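PDB 3RIQ: tailspike protein from Siphovirus 9NA, which recognises Salmonella lipopolysaccharide as the receptor-binding tailspike of the phage and probably cleaves its O-antigen as an endorhamnosidase. Local coordinates for residues N262-F267 and P307-I312; G329-I334 and G351-I356; A30-L35 and V54-C59. All coordinates share one frame; numbering follows the deposited sequence. Where two conformers were deposited one is given.

Contact 1 of 3, residues N262-F267 and P307-I312; sequences NYRLVF and PTQHII
H310 fills the tight part of this contact, its ring standing alongside L265 and facing the edge of F267. ND1 accepts the backbone N-H of L265, with N to ND1 at 3.0 Å and the donor in the ring plane; chi1 of -62° puts CG beside H310's own backbone N, and chi2 of -58° turns ND1 to L265 N. F267 points its edge at one face of the imidazole in a T-shaped pair, planes 74° apart, while T308 O lies over the opposite face, 4.0 Å above the ring plane of H310. Beyond it the segments become parallel neighbours, I311 N reaching L265 O at 3.0 Å and F267 N reaching I311 O at 2.8 Å. These strands belong to successive coils of a right-handed parallel beta-helix, and F267 CD2 packs 4.2 Å from I312 CG1 among its buried side chains. The other side is looser. R264 and Q309, both with left-handed backbone angles, are partly exposed: R264 CG passes Q309 CB at 3.8 Å, the two side chains pointing the same way, and the guanidinium then departs to salt bridges with D226 and D229. Even here R264 N holds T308 O at 2.7 Å.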
ATOM      1  N   ASN A 262       3.251 -16.790  20.246  1.00 11.34           N
ATOM      2  CA  ASN A 262       4.240 -16.109  19.407  1.00 11.12           C
ATOM      3  C   ASN A 262       4.189 -14.609  19.575  1.00 11.85           C
ATOM      4  O   ASN A 262       3.117 -14.067  19.827  1.00 13.02           O
ATOM      5  CB  ASN A 262       4.021 -16.455  17.923  1.00 11.76           C
ATOM      6  CG  ASN A 262       4.023 -17.943  17.681  1.00 10.81           C
ATOM      7  OD1 ASN A 262       5.077 -18.527  17.394  1.00 11.41           O
ATOM      8  ND2 ASN A 262       2.836 -18.583  17.799  1.00 12.64           N
ATOM      9  N   TYR A 263       5.338 -13.961  19.365  1.00 11.08           N
ATOM     10  CA  TYR A 263       5.531 -12.541  19.629  1.00 11.36           C
ATOM     11  C   TYR A 263       6.369 -11.871  18.584  1.00 11.08           C
ATOM     12  O   TYR A 263       7.277 -12.492  18.001  1.00 11.70           O
ATOM     13  CB  TYR A 263       6.263 -12.324  20.991  1.00 11.33           C
ATOM     14  CG  TYR A 263       5.408 -12.667  22.192  1.00 11.84           C
ATOM     15  CD1 TYR A 263       4.672 -11.679  22.858  1.00 12.32           C
ATOM     16  CD2 TYR A 263       5.322 -13.981  22.664  1.00 12.47           C
ATOM     17  CE1 TYR A 263       3.854 -11.988  23.941  1.00 12.98           C
ATOM     18  CE2 TYR A 263       4.524 -14.299  23.757  1.00 13.82           C
ATOM     19  CZ  TYR A 263       3.783 -13.287  24.390  1.00 13.01           C
ATOM     20  OH  TYR A 263       2.989 -13.585  25.447  1.00 15.33           O
ATOM     21  N   ARG A 264       6.061 -10.601  18.322  1.00 11.06           N
ATOM     22  CA  ARG A 264       6.991  -9.743  17.584  1.00 10.58           C
ATOM     23  C   ARG A 264       7.425 -10.247  16.196  1.00 11.01           C
ATOM     24  O   ARG A 264       8.619 -10.241  15.841  1.00 11.79           O
ATOM     25  CB  ARG A 264       8.209  -9.398  18.481  1.00 11.08           C
ATOM     26  CG  ARG A 264       7.759  -8.515  19.656  1.00 11.75           C
ATOM     27  CD  ARG A 264       8.907  -8.104  20.572  1.00 12.00           C
ATOM     28  NE  ARG A 264       9.558  -9.213  21.266  1.00 12.62           N
ATOM     29  CZ  ARG A 264      10.304  -9.073  22.367  1.00 14.16           C
ATOM     30  NH1 ARG A 264      10.524  -7.864  22.881  1.00 13.59           N
ATOM     31  NH2 ARG A 264      10.843 -10.138  22.944  1.00 14.55           N
ATOM     32  N   LEU A 265       6.451 -10.743  15.430  1.00 10.46           N
ATOM     33  CA  LEU A 265       6.717 -11.190  14.056  1.00 11.06           C
ATOM     34  C   LEU A 265       6.222 -10.128  13.075  1.00 10.72           C
ATOM     35  O   LEU A 265       5.450  -9.210  13.453  1.00 12.32           O
ATOM     36  CB  LEU A 265       6.002 -12.529  13.787  1.00 11.66           C
ATOM     37  CG  LEU A 265       6.475 -13.667  14.716  1.00 12.08           C
ATOM     38  CD1 LEU A 265       5.589 -14.914  14.527  1.00 12.58           C
ATOM     39  CD2 LEU A 265       7.950 -14.042  14.453  1.00 13.26           C
ATOM     40  N   VAL A 266       6.655 -10.260  11.817  1.00 11.08           N
ATOM     41  CA  VAL A 266       6.181  -9.397  10.728  1.00 10.96           C
ATOM     42  C   VAL A 266       5.474 -10.239   9.678  1.00 10.37           C
ATOM     43  O   VAL A 266       6.024 -11.259   9.220  1.00 11.33           O
ATOM     44  CB  VAL A 266       7.370  -8.661  10.047  1.00 11.17           C
ATOM     45  CG1 VAL A 266       6.849  -7.816   8.847  1.00 14.46           C
ATOM     46  CG2 VAL A 266       8.112  -7.770  11.045  1.00 14.03           C
ATOM     47  N   PHE A 267       4.249  -9.831   9.330  1.00 10.83           N
ATOM     48  CA  PHE A 267       3.489 -10.448   8.253  1.00 10.65           C
ATOM     49  C   PHE A 267       3.242  -9.340   7.243  1.00 10.74           C
ATOM     50  O   PHE A 267       2.464  -8.404   7.527  1.00 12.61           O
ATOM     51  CB  PHE A 267       2.162 -11.017   8.786  1.00 10.75           C
ATOM     52  CG  PHE A 267       2.353 -12.039   9.887  1.00 11.60           C
ATOM     53  CD1 PHE A 267       2.603 -13.372   9.566  1.00 12.93           C
ATOM     54  CD2 PHE A 267       2.366 -11.659  11.258  1.00 13.36           C
ATOM     55  CE1 PHE A 267       2.793 -14.320  10.580  1.00 14.44           C
ATOM     56  CE2 PHE A 267       2.582 -12.617  12.280  1.00 14.96           C
ATOM     57  CZ  PHE A 267       2.791 -13.942  11.933  1.00 14.75           C
ATOM     58  N   PRO A 307       0.886  -8.879  25.082  1.00 13.89           N
ATOM     59  CA  PRO A 307       1.541  -7.838  24.302  1.00 13.48           C
ATOM     60  C   PRO A 307       2.345  -8.416  23.123  1.00 13.90           C
ATOM     61  O   PRO A 307       3.572  -8.422  23.103  1.00 14.38           O
ATOM     62  CB  PRO A 307       2.405  -7.119  25.343  1.00 14.21           C
ATOM     63  CG  PRO A 307       2.882  -8.277  26.259  1.00 15.35           C
ATOM     64  CD  PRO A 307       1.641  -9.191  26.319  1.00 13.42           C
ATOM     65  N   THR A 308       1.620  -8.926  22.147  1.00 13.22           N
ATOM     66  CA  THR A 308       2.263  -9.630  21.039  1.00 12.73           C
ATOM     67  C   THR A 308       3.091  -8.713  20.142  1.00 12.74           C
ATOM     68  O   THR A 308       4.095  -9.170  19.590  1.00 13.53           O
ATOM     69  CB  THR A 308       1.244 -10.444  20.234  1.00 12.46           C
ATOM     70  OG1 THR A 308       0.095  -9.624  19.938  1.00 13.65           O
ATOM     71  CG2 THR A 308       0.780 -11.653  21.062  1.00 15.11           C
ATOM     72  N   GLN A 309       2.672  -7.446  19.949  1.00 12.14           N
ATOM     73  CA  GLN A 309       3.486  -6.466  19.170  1.00 11.96           C
ATOM     74  C   GLN A 309       3.852  -6.987  17.781  1.00 12.38           C
ATOM     75  O   GLN A 309       4.969  -6.795  17.324  1.00 12.50           O
ATOM     76  CB  GLN A 309       4.783  -6.111  19.921  1.00 12.98           C
ATOM     77  CG  GLN A 309       4.591  -5.290  21.219  1.00 14.72           C
ATOM     78  CD  GLN A 309       5.896  -4.567  21.602  1.00 15.57           C
ATOM     79  OE1 GLN A 309       6.303  -3.591  20.940  1.00 17.70           O
ATOM     80  NE2 GLN A 309       6.568  -5.056  22.625  1.00 16.67           N
ATOM     81  N   HIS A 310       2.924  -7.659  17.103  1.00 11.47           N
ATOM     82  CA  HIS A 310       3.160  -8.025  15.716  1.00 11.43           C
ATOM     83  C   HIS A 310       2.984  -6.796  14.823  1.00 11.59           C
ATOM     84  O   HIS A 310       2.303  -5.817  15.182  1.00 12.37           O
ATOM     85  CB  HIS A 310       2.197  -9.127  15.272  1.00 11.18           C
ATOM     86  CG  HIS A 310       2.337 -10.409  16.039  1.00 11.68           C
ATOM     87  ND1 HIS A 310       3.518 -11.121  16.100  1.00 11.42           N
ATOM     88  CD2 HIS A 310       1.409 -11.150  16.693  1.00 11.59           C
ATOM     89  CE1 HIS A 310       3.317 -12.233  16.794  1.00 11.55           C
ATOM     90  NE2 HIS A 310       2.046 -12.271  17.173  1.00 11.17           N
ATOM     91  N   ILE A 311       3.598  -6.864  13.648  1.00 10.95           N
ATOM     92  CA  ILE A 311       3.339  -5.949  12.546  1.00 11.66           C
ATOM     93  C   ILE A 311       2.679  -6.726  11.429  1.00 10.62           C
ATOM     94  O   ILE A 311       3.231  -7.741  10.950  1.00 11.74           O
ATOM     95  CB  ILE A 311       4.652  -5.285  12.048  1.00 11.26           C
ATOM     96  CG1 ILE A 311       5.336  -4.508  13.193  1.00 12.30           C
ATOM     97  CG2 ILE A 311       4.396  -4.431  10.792  1.00 12.31           C
ATOM     98  CD1 ILE A 311       6.744  -3.909  12.830  1.00 14.32           C
ATOM     99  N   ILE A 312       1.491  -6.271  11.039  1.00 10.34           N
ATOM    100  CA  ILE A 312       0.716  -6.937  10.002  1.00 10.88           C
ATOM    101  C   ILE A 312       0.413  -5.894   8.938  1.00 10.71           C
ATOM    102  O   ILE A 312      -0.260  -4.904   9.230  1.00 12.24           O
ATOM    103  CB  ILE A 312      -0.614  -7.472  10.592  1.00 10.99           C
ATOM    104  CG1 ILE A 312      -0.337  -8.532  11.681  1.00 11.88           C
ATOM    105  CG2 ILE A 312      -1.521  -8.060   9.441  1.00 12.72           C
ATOM    106  CD1 ILE A 312      -1.616  -8.905  12.514  1.00 13.03           C
TER

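Contact 2 of 3, residues G329-I334 and G351-I356; sequences GQKNII and GTNNDI
N332 and N354 carry this contact with their side-chain amides, which lie alongside each other with planes only 28° apart. N354 OD1 takes the backbone N-H of N332 in its carbonyl plane, N to OD1 2.9 Å, and also receives a weak, bent bond from N332 ND2. The other end of the same amide works as a donor: N354 ND2 reaches G329 O at 2.9 Å. Nearer the partly exposed side, N353 ND2 bonds Q330 OE1 at 3.0 Å, their amides almost perpendicular. Q330 gets there with CG wedged between its backbone N and carbonyl carbon, chi1 64°, and the chain extended beyond. Outside the pair, N332 OD1 accepts from H310 N, Q330 NE2 bonds Q305 O, and N353 OD1 bonds R381.

Among backbone bonds, T352 N reaches G329 O at 3.1 Å, from the face of the carbonyl plane opposite N354 ND2. K331 N meets N353 O, D355 N meets N332 O at 3.2 Å, and I334 N closes the start of the parallel strand pair on D355 O.

A water sits 2.7 Å from D355 OD2 and also reaches N332 O. Charge pairing falls to D355 OD1, which forms salt bridges with R381 and R383.

Apolar packing is thin and gathers where the strands begin: I334 CD1 lies 4.2 Å from I356 CG1, and both side chains rest on W327. I333 packs on R318, and D355 on Y340, both of a second subunit.

Asparagines lined up at a turn from coil to coil recur in parallel beta-helices such as the pectate lyases. Here the donors and acceptors settle which way round the N354 amide lies: its oxygen must face N332 and its nitrogen G329, so a buried polar group pins the turns of two adjacent coils together.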
ATOM      1  N   GLY A 329      -4.424  -9.910  21.143  1.00 12.73           N
ATOM      2  CA  GLY A 329      -3.289  -9.291  21.795  1.00 14.26           C
ATOM      3  C   GLY A 329      -3.349  -7.773  21.714  1.00 13.70           C
ATOM      4  O   GLY A 329      -4.367  -7.171  21.324  1.00 14.06           O
ATOM      5  N   GLN A 330      -2.278  -7.152  22.165  1.00 13.57           N
ATOM      6  CA  GLN A 330      -2.204  -5.689  22.171  1.00 13.67           C
ATOM      7  C   GLN A 330      -0.873  -5.202  21.695  1.00 13.83           C
ATOM      8  O   GLN A 330       0.063  -5.980  21.560  1.00 14.42           O
ATOM      9  CB  GLN A 330      -2.506  -5.125  23.568  1.00 13.94           C
ATOM     10  CG  GLN A 330      -1.499  -5.516  24.681  1.00 15.19           C
ATOM     11  CD  GLN A 330      -1.836  -4.789  25.986  1.00 15.40           C
ATOM     12  OE1 GLN A 330      -1.713  -3.547  26.073  1.00 18.32           O
ATOM     13  NE2 GLN A 330      -2.344  -5.522  26.959  1.00 16.28           N
ATOM     14  N   LYS A 331      -0.833  -3.908  21.393  1.00 13.23           N
ATOM     15  CA  LYS A 331       0.340  -3.214  20.866  1.00 13.63           C
ATOM     16  C   LYS A 331       0.769  -3.757  19.499  1.00 13.03           C
ATOM     17  O   LYS A 331       1.904  -3.544  19.072  1.00 12.85           O
ATOM     18  CB  LYS A 331       1.501  -3.262  21.862  1.00 14.84           C
ATOM     19  CG  LYS A 331       1.201  -2.502  23.149  1.00 16.32           C
ATOM     20  CD  LYS A 331       2.333  -2.671  24.185  1.00 22.05           C
ATOM     21  CE  LYS A 331       3.404  -1.571  23.948  1.00 28.12           C
ATOM     22  NZ  LYS A 331       4.709  -1.740  24.611  1.00 33.30           N
ATOM     23  N   ASN A 332      -0.160  -4.376  18.792  1.00 12.33           N
ATOM     24  CA  ASN A 332       0.067  -4.724  17.382  1.00 11.85           C
ATOM     25  C   ASN A 332      -0.124  -3.506  16.494  1.00 11.42           C
ATOM     26  O   ASN A 332      -0.900  -2.611  16.836  1.00 12.30           O
ATOM     27  CB  ASN A 332      -0.902  -5.814  16.928  1.00 12.23           C
ATOM     28  CG  ASN A 332      -0.836  -7.074  17.788  1.00 12.72           C
ATOM     29  OD1 ASN A 332       0.176  -7.764  17.835  1.00 14.76           O
ATOM     30  ND2 ASN A 332      -1.931  -7.388  18.464  1.00 12.69           N
ATOM     31  N   ILE A 333       0.556  -3.477  15.354  1.00 11.37           N
ATOM     32  CA  ILE A 333       0.354  -2.450  14.298  1.00 11.23           C
ATOM     33  C   ILE A 333      -0.178  -3.155  13.069  1.00 11.47           C
ATOM     34  O   ILE A 333       0.434  -4.100  12.602  1.00 12.37           O
ATOM     35  CB  ILE A 333       1.667  -1.671  13.998  1.00 11.98           C
ATOM     36  CG1 ILE A 333       2.071  -0.874  15.228  1.00 13.77           C
ATOM     37  CG2 ILE A 333       1.488  -0.770  12.763  1.00 13.12           C
ATOM     38  CD1 ILE A 333       3.476  -0.266  15.156  1.00 15.92           C
ATOM     39  N   ILE A 334      -1.352  -2.733  12.599  1.00 11.43           N
ATOM     40  CA  ILE A 334      -1.991  -3.331  11.428  1.00 10.97           C
ATOM     41  C   ILE A 334      -2.235  -2.225  10.435  1.00 10.80           C
ATOM     42  O   ILE A 334      -2.896  -1.243  10.772  1.00 12.78           O
ATOM     43  CB  ILE A 334      -3.350  -4.044  11.767  1.00 12.08           C
ATOM     44  CG1 ILE A 334      -3.153  -5.139  12.808  1.00 12.48           C
ATOM     45  CG2 ILE A 334      -3.963  -4.663  10.497  1.00 13.86           C
ATOM     46  CD1 ILE A 334      -3.348  -4.672  14.243  1.00 13.94           C
ATOM     47  N   GLY A 351      -8.416  -8.524  20.504  1.00 14.23           N
ATOM     48  CA  GLY A 351      -7.581  -7.999  21.593  1.00 14.47           C
ATOM     49  C   GLY A 351      -8.001  -6.601  22.008  1.00 14.55           C
ATOM     50  O   GLY A 351      -9.197  -6.282  22.083  1.00 15.07           O
ATOM     51  N   THR A 352      -7.008  -5.767  22.303  1.00 14.34           N
ATOM     52  CA  THR A 352      -7.269  -4.400  22.727  1.00 14.56           C
ATOM     53  C   THR A 352      -6.018  -3.568  22.462  1.00 13.53           C
ATOM     54  O   THR A 352      -4.950  -4.118  22.257  1.00 14.10           O
ATOM     55  CB  THR A 352      -7.631  -4.373  24.252  1.00 14.26           C
ATOM     56  OG1 THR A 352      -8.089  -3.076  24.618  1.00 16.18           O
ATOM     57  CG2 THR A 352      -6.401  -4.729  25.119  1.00 15.80           C
ATOM     58  N   ASN A 353      -6.127  -2.241  22.478  1.00 13.61           N
ATOM     59  CA  ASN A 353      -4.961  -1.371  22.435  1.00 13.27           C
ATOM     60  C   ASN A 353      -4.082  -1.697  21.223  1.00 13.75           C
ATOM     61  O   ASN A 353      -2.864  -1.760  21.322  1.00 14.58           O
ATOM     62  CB  ASN A 353      -4.186  -1.474  23.771  1.00 13.98           C
ATOM     63  CG  ASN A 353      -3.010  -0.514  23.857  1.00 12.99           C
ATOM     64  OD1 ASN A 353      -3.060   0.597  23.322  1.00 14.17           O
ATOM     65  ND2 ASN A 353      -1.931  -0.950  24.525  1.00 15.70           N
ATOM     66  N   ASN A 354      -4.731  -1.839  20.063  1.00 12.89           N
ATOM     67  CA  ASN A 354      -4.033  -1.990  18.779  1.00 12.97           C
ATOM     68  C   ASN A 354      -4.258  -0.776  17.901  1.00 12.69           C
ATOM     69  O   ASN A 354      -5.241  -0.048  18.051  1.00 13.59           O
ATOM     70  CB  ASN A 354      -4.511  -3.276  18.062  1.00 13.19           C
ATOM     71  CG  ASN A 354      -4.165  -4.532  18.848  1.00 11.98           C
ATOM     72  OD1 ASN A 354      -3.005  -4.741  19.191  1.00 12.35           O
ATOM     73  ND2 ASN A 354      -5.171  -5.341  19.169  1.00 13.97           N
ATOM     74  N   ASP A 355      -3.332  -0.599  16.963  1.00 12.14           N
ATOM     75  CA  ASP A 355      -3.370   0.506  16.017  1.00 11.90           C
ATOM     76  C   ASP A 355      -3.643  -0.034  14.626  1.00 11.69           C
ATOM     77  O   ASP A 355      -2.862  -0.831  14.112  1.00 12.67           O
ATOM     78  CB  ASP A 355      -2.051   1.263  16.066  1.00 13.55           C
ATOM     79  CG  ASP A 355      -1.962   2.123  17.286  1.00 13.67           C
ATOM     80  OD1 ASP A 355      -2.624   3.173  17.311  1.00 14.44           O
ATOM     81  OD2 ASP A 355      -1.251   1.766  18.233  1.00 15.72           O
ATOM     82  N   ILE A 356      -4.768   0.395  14.060  1.00 12.40           N
ATOM     83  CA  ILE A 356      -5.364  -0.220  12.868  1.00 12.79           C
ATOM     84  C   ILE A 356      -5.622   0.844  11.832  1.00 13.44           C
ATOM     85  O   ILE A 356      -6.384   1.773  12.094  1.00 14.26           O
ATOM     86  CB  ILE A 356      -6.725  -0.881  13.234  1.00 13.54           C
ATOM     87  CG1 ILE A 356      -6.563  -1.927  14.340  1.00 14.50           C
ATOM     88  CG2 ILE A 356      -7.393  -1.526  12.026  1.00 15.20           C
ATOM     89  CD1 ILE A 356      -7.871  -2.423  14.922  1.00 14.95           C
TER
HETATM   90  O   HOH W   1       0.052  -0.586  18.650  1.00 17.42           O

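Contact 3 of 3, residues A30-L35 and V54-C59; sequences AVDSLL and VLTIEC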
ATOM      1  N   ALA A  30      29.941 -36.909   2.253  1.00 14.43           N
ATOM      2  CA  ALA A  30      29.952 -35.504   1.821  1.00 13.76           C
ATOM      3  C   ALA A  30      30.941 -34.640   2.572  1.00 14.50           C
ATOM      4  O   ALA A  30      31.192 -34.842   3.755  1.00 14.62           O
ATOM      5  CB  ALA A  30      28.511 -34.915   1.948  1.00 13.12           C
ATOM      6  N   VAL A  31      31.528 -33.684   1.860  1.00 13.46           N
ATOM      7  CA  VAL A  31      32.454 -32.697   2.431  1.00 14.75           C
ATOM      8  C   VAL A  31      31.967 -31.263   2.222  1.00 15.32           C
ATOM      9  O   VAL A  31      31.967 -30.430   3.145  1.00 16.43           O
ATOM     10  CB  VAL A  31      33.872 -32.851   1.801  1.00 14.70           C
ATOM     11  CG1 VAL A  31      34.810 -31.787   2.319  1.00 17.38           C
ATOM     12  CG2 VAL A  31      34.421 -34.279   2.118  1.00 17.14           C
ATOM     13  N   ASP A  32      31.564 -30.976   0.996  1.00 13.71           N
ATOM     14  CA  ASP A  32      31.170 -29.606   0.590  1.00 14.37           C
ATOM     15  C   ASP A  32      29.749 -29.693   0.012  1.00 14.24           C
ATOM     16  O   ASP A  32      28.800 -29.200   0.608  1.00 14.67           O
ATOM     17  CB  ASP A  32      32.179 -29.132  -0.443  1.00 14.58           C
ATOM     18  CG  ASP A  32      31.876 -27.747  -1.027  1.00 15.04           C
ATOM     19  OD1 ASP A  32      30.812 -27.155  -0.732  1.00 16.69           O
ATOM     20  OD2 ASP A  32      32.698 -27.277  -1.850  1.00 15.87           O
ATOM     21  N   SER A  33      29.615 -30.331  -1.150  1.00 14.03           N
ATOM     22  CA  SER A  33      28.309 -30.466  -1.787  0.50 14.13           C
ATOM     23  C   SER A  33      27.782 -31.900  -1.812  1.00 13.63           C
ATOM     24  O   SER A  33      28.553 -32.857  -1.808  1.00 13.03           O
ATOM     25  CB  SER A  33      28.388 -29.865  -3.179  0.50 14.82           C
ATOM     26  OG  SER A  33      28.713 -28.494  -3.057  0.50 19.64           O
ATOM     27  N   LEU A  34      26.454 -32.023  -1.825  1.00 12.25           N
ATOM     28  CA  LEU A  34      25.740 -33.293  -1.843  1.00 12.38           C
ATOM     29  C   LEU A  34      24.678 -33.148  -2.917  1.00 12.74           C
ATOM     30  O   LEU A  34      23.782 -32.308  -2.780  1.00 13.34           O
ATOM     31  CB  LEU A  34      25.147 -33.606  -0.449  1.00 12.57           C
ATOM     32  CG  LEU A  34      24.062 -34.697  -0.400  1.00 15.80           C
ATOM     33  CD1 LEU A  34      24.512 -36.016  -1.014  1.00 17.25           C
ATOM     34  CD2 LEU A  34      23.620 -34.849   1.057  1.00 18.19           C
ATOM     35  N   LEU A  35      24.806 -33.910  -3.997  1.00 13.04           N
ATOM     36  CA  LEU A  35      23.866 -33.831  -5.121  1.00 12.68           C
ATOM     37  C   LEU A  35      22.812 -34.928  -5.018  1.00 13.61           C
ATOM     38  O   LEU A  35      23.160 -36.106  -4.942  1.00 13.54           O
ATOM     39  CB  LEU A  35      24.635 -33.931  -6.454  1.00 12.83           C
ATOM     40  CG  LEU A  35      23.768 -34.011  -7.717  1.00 13.83           C
ATOM     41  CD1 LEU A  35      23.127 -32.631  -7.960  1.00 15.88           C
ATOM     42  CD2 LEU A  35      24.618 -34.449  -8.917  1.00 15.53           C
ATOM     43  N   VAL A  54      28.855 -28.161   6.971  1.00 13.36           N
ATOM     44  CA  VAL A  54      28.252 -27.004   6.295  1.00 13.35           C
ATOM     45  C   VAL A  54      28.079 -27.386   4.824  1.00 13.04           C
ATOM     46  O   VAL A  54      29.008 -27.231   4.000  1.00 13.94           O
ATOM     47  CB  VAL A  54      29.085 -25.708   6.493  1.00 12.79           C
ATOM     48  CG1 VAL A  54      28.328 -24.526   5.900  1.00 13.21           C
ATOM     49  CG2 VAL A  54      29.403 -25.498   7.976  1.00 14.24           C
ATOM     50  N   LEU A  55      26.908 -27.936   4.507  1.00 12.59           N
ATOM     51  CA  LEU A  55      26.707 -28.542   3.186  1.00 12.84           C
ATOM     52  C   LEU A  55      25.864 -27.717   2.259  1.00 12.46           C
ATOM     53  O   LEU A  55      24.995 -26.960   2.691  1.00 13.71           O
ATOM     54  CB  LEU A  55      26.082 -29.939   3.335  1.00 13.10           C
ATOM     55  CG  LEU A  55      26.926 -30.960   4.107  1.00 13.01           C
ATOM     56  CD1 LEU A  55      26.157 -32.257   4.255  1.00 17.64           C
ATOM     57  CD2 LEU A  55      28.319 -31.213   3.449  1.00 14.58           C
ATOM     58  N   THR A  56      26.156 -27.846   0.967  1.00 13.16           N
ATOM     59  CA  THR A  56      25.246 -27.405  -0.080  1.00 13.16           C
ATOM     60  C   THR A  56      24.521 -28.638  -0.565  1.00 12.42           C
ATOM     61  O   THR A  56      25.156 -29.535  -1.131  1.00 14.03           O
ATOM     62  CB  THR A  56      26.057 -26.796  -1.228  1.00 14.38           C
ATOM     63  OG1 THR A  56      26.893 -25.753  -0.711  1.00 16.38           O
ATOM     64  CG2 THR A  56      25.121 -26.226  -2.311  1.00 16.75           C
ATOM     65  N   ILE A  57      23.214 -28.737  -0.296  1.00 11.76           N
ATOM     66  CA  ILE A  57      22.443 -29.937  -0.694  1.00 11.92           C
ATOM     67  C   ILE A  57      21.651 -29.572  -1.953  1.00 11.85           C
ATOM     68  O   ILE A  57      20.640 -28.836  -1.887  1.00 13.36           O
ATOM     69  CB  ILE A  57      21.533 -30.458   0.439  1.00 12.36           C
ATOM     70  CG1 ILE A  57      22.397 -30.784   1.657  1.00 14.04           C
ATOM     71  CG2 ILE A  57      20.751 -31.693  -0.050  1.00 13.53           C
ATOM     72  CD1 ILE A  57      21.664 -31.252   2.883  1.00 15.96           C
ATOM     73  N   GLU A  58      22.160 -30.010  -3.101  1.00 12.27           N
ATOM     74  CA  GLU A  58      21.625 -29.582  -4.394  1.00 12.75           C
ATOM     75  C   GLU A  58      20.627 -30.625  -4.863  1.00 12.28           C
ATOM     76  O   GLU A  58      21.019 -31.749  -5.184  1.00 12.61           O
ATOM     77  CB  GLU A  58      22.782 -29.454  -5.410  1.00 13.15           C
ATOM     78  CG  GLU A  58      22.315 -29.049  -6.802  1.00 17.36           C
ATOM     79  CD  GLU A  58      22.205 -27.566  -6.966  1.00 23.66           C
ATOM     80  OE1 GLU A  58      23.217 -26.888  -6.772  1.00 28.11           O
ATOM     81  OE2 GLU A  58      21.127 -27.080  -7.315  1.00 26.61           O
ATOM     82  N   CYS A  59      19.332 -30.304  -4.871  1.00 11.64           N
ATOM     83  CA  CYS A  59      18.323 -31.342  -5.177  1.00 12.82           C
ATOM     84  C   CYS A  59      17.888 -31.297  -6.632  1.00 12.77           C
ATOM     85  O   CYS A  59      17.412 -30.247  -7.141  1.00 13.76           O
ATOM     86  CB  CYS A  59      17.110 -31.199  -4.275  1.00 13.04           C
ATOM     87  SG  CYS A  59      17.553 -31.277  -2.513  1.00 13.87           S
TER
HETATM   88  O   HOH W   2      31.604 -27.649   3.449  1.00 23.96           O
HETATM   89  O   HOH W   3      28.769 -25.144  -2.684  1.00 27.23           O
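The peptide carbonyl of D32 is met in its own plane by the N-H of T56, with O to N at 3.0 Å, while the flat carboxylate of the same residue lies alongside the T56 side chain. Around that carbonyl, L55 adds two carbons: its CA-H points at D32 O, and its CD2 comes within 3.5 Å of the same oxygen. Lysines take the two oxygens of the carboxylate, K12 of the same chain at OD2 and K60 of a second subunit at OD1. D32 CG is anti to the backbone N, chi1 177°, which brings the end of the side chain back toward the other segment.

From there the two strands pair in parallel, as adjacent coils of the beta-helix near the start of the chain. L34 N bonds T56 O at 2.9 Å and E58 N bonds L34 O at 2.8 Å, and the short strand axes are 18° from parallel. On the face of L34 and I57 the filling is apolar, L34 CD2 standing 4.3 Å from I57 CG1, with V15 touching A30 and L34 and F50 touching L55 and I57. A30, just past a helix, extends this packing by setting its CB against L55 CD2. On the other face, L35 CD1 crosses the E58 side chain, 3.9 Å from E58 CG, where the glutamate chain bends away at chi2. A water joins V31 O to V54 O, 2.7 Å from the latter, where the segments part.

K60 of the second subunit also bonds V54 O and T56 OG1, so a single ammonium draws on both segments at once. Two lysines beside a buried carboxylate would favour its ionised form, and one of them makes the pairing of these coils part of the trimer interface.

Contact 3 comes first along the chain, then contact 1, then contact 2, and all three join parallel strands of the same beta-helix. Contacts 1 and 2 are close, with centres 10 Å apart, since strands 311-318 and 333-340 are neighbours. N332 ties them: its OD1 accepts from H310 N and probably from T308 OG1, which continues a column of L265, H310, N332 and N354 from coil to coil. Contact 3 lies toward the N-terminal end, its centre 35 Å from contact 1 and 44 Å from contact 2, touching neither. Contacts 2 and 3 each meet a second subunit, so the coils are bound into the trimer at well-separated levels.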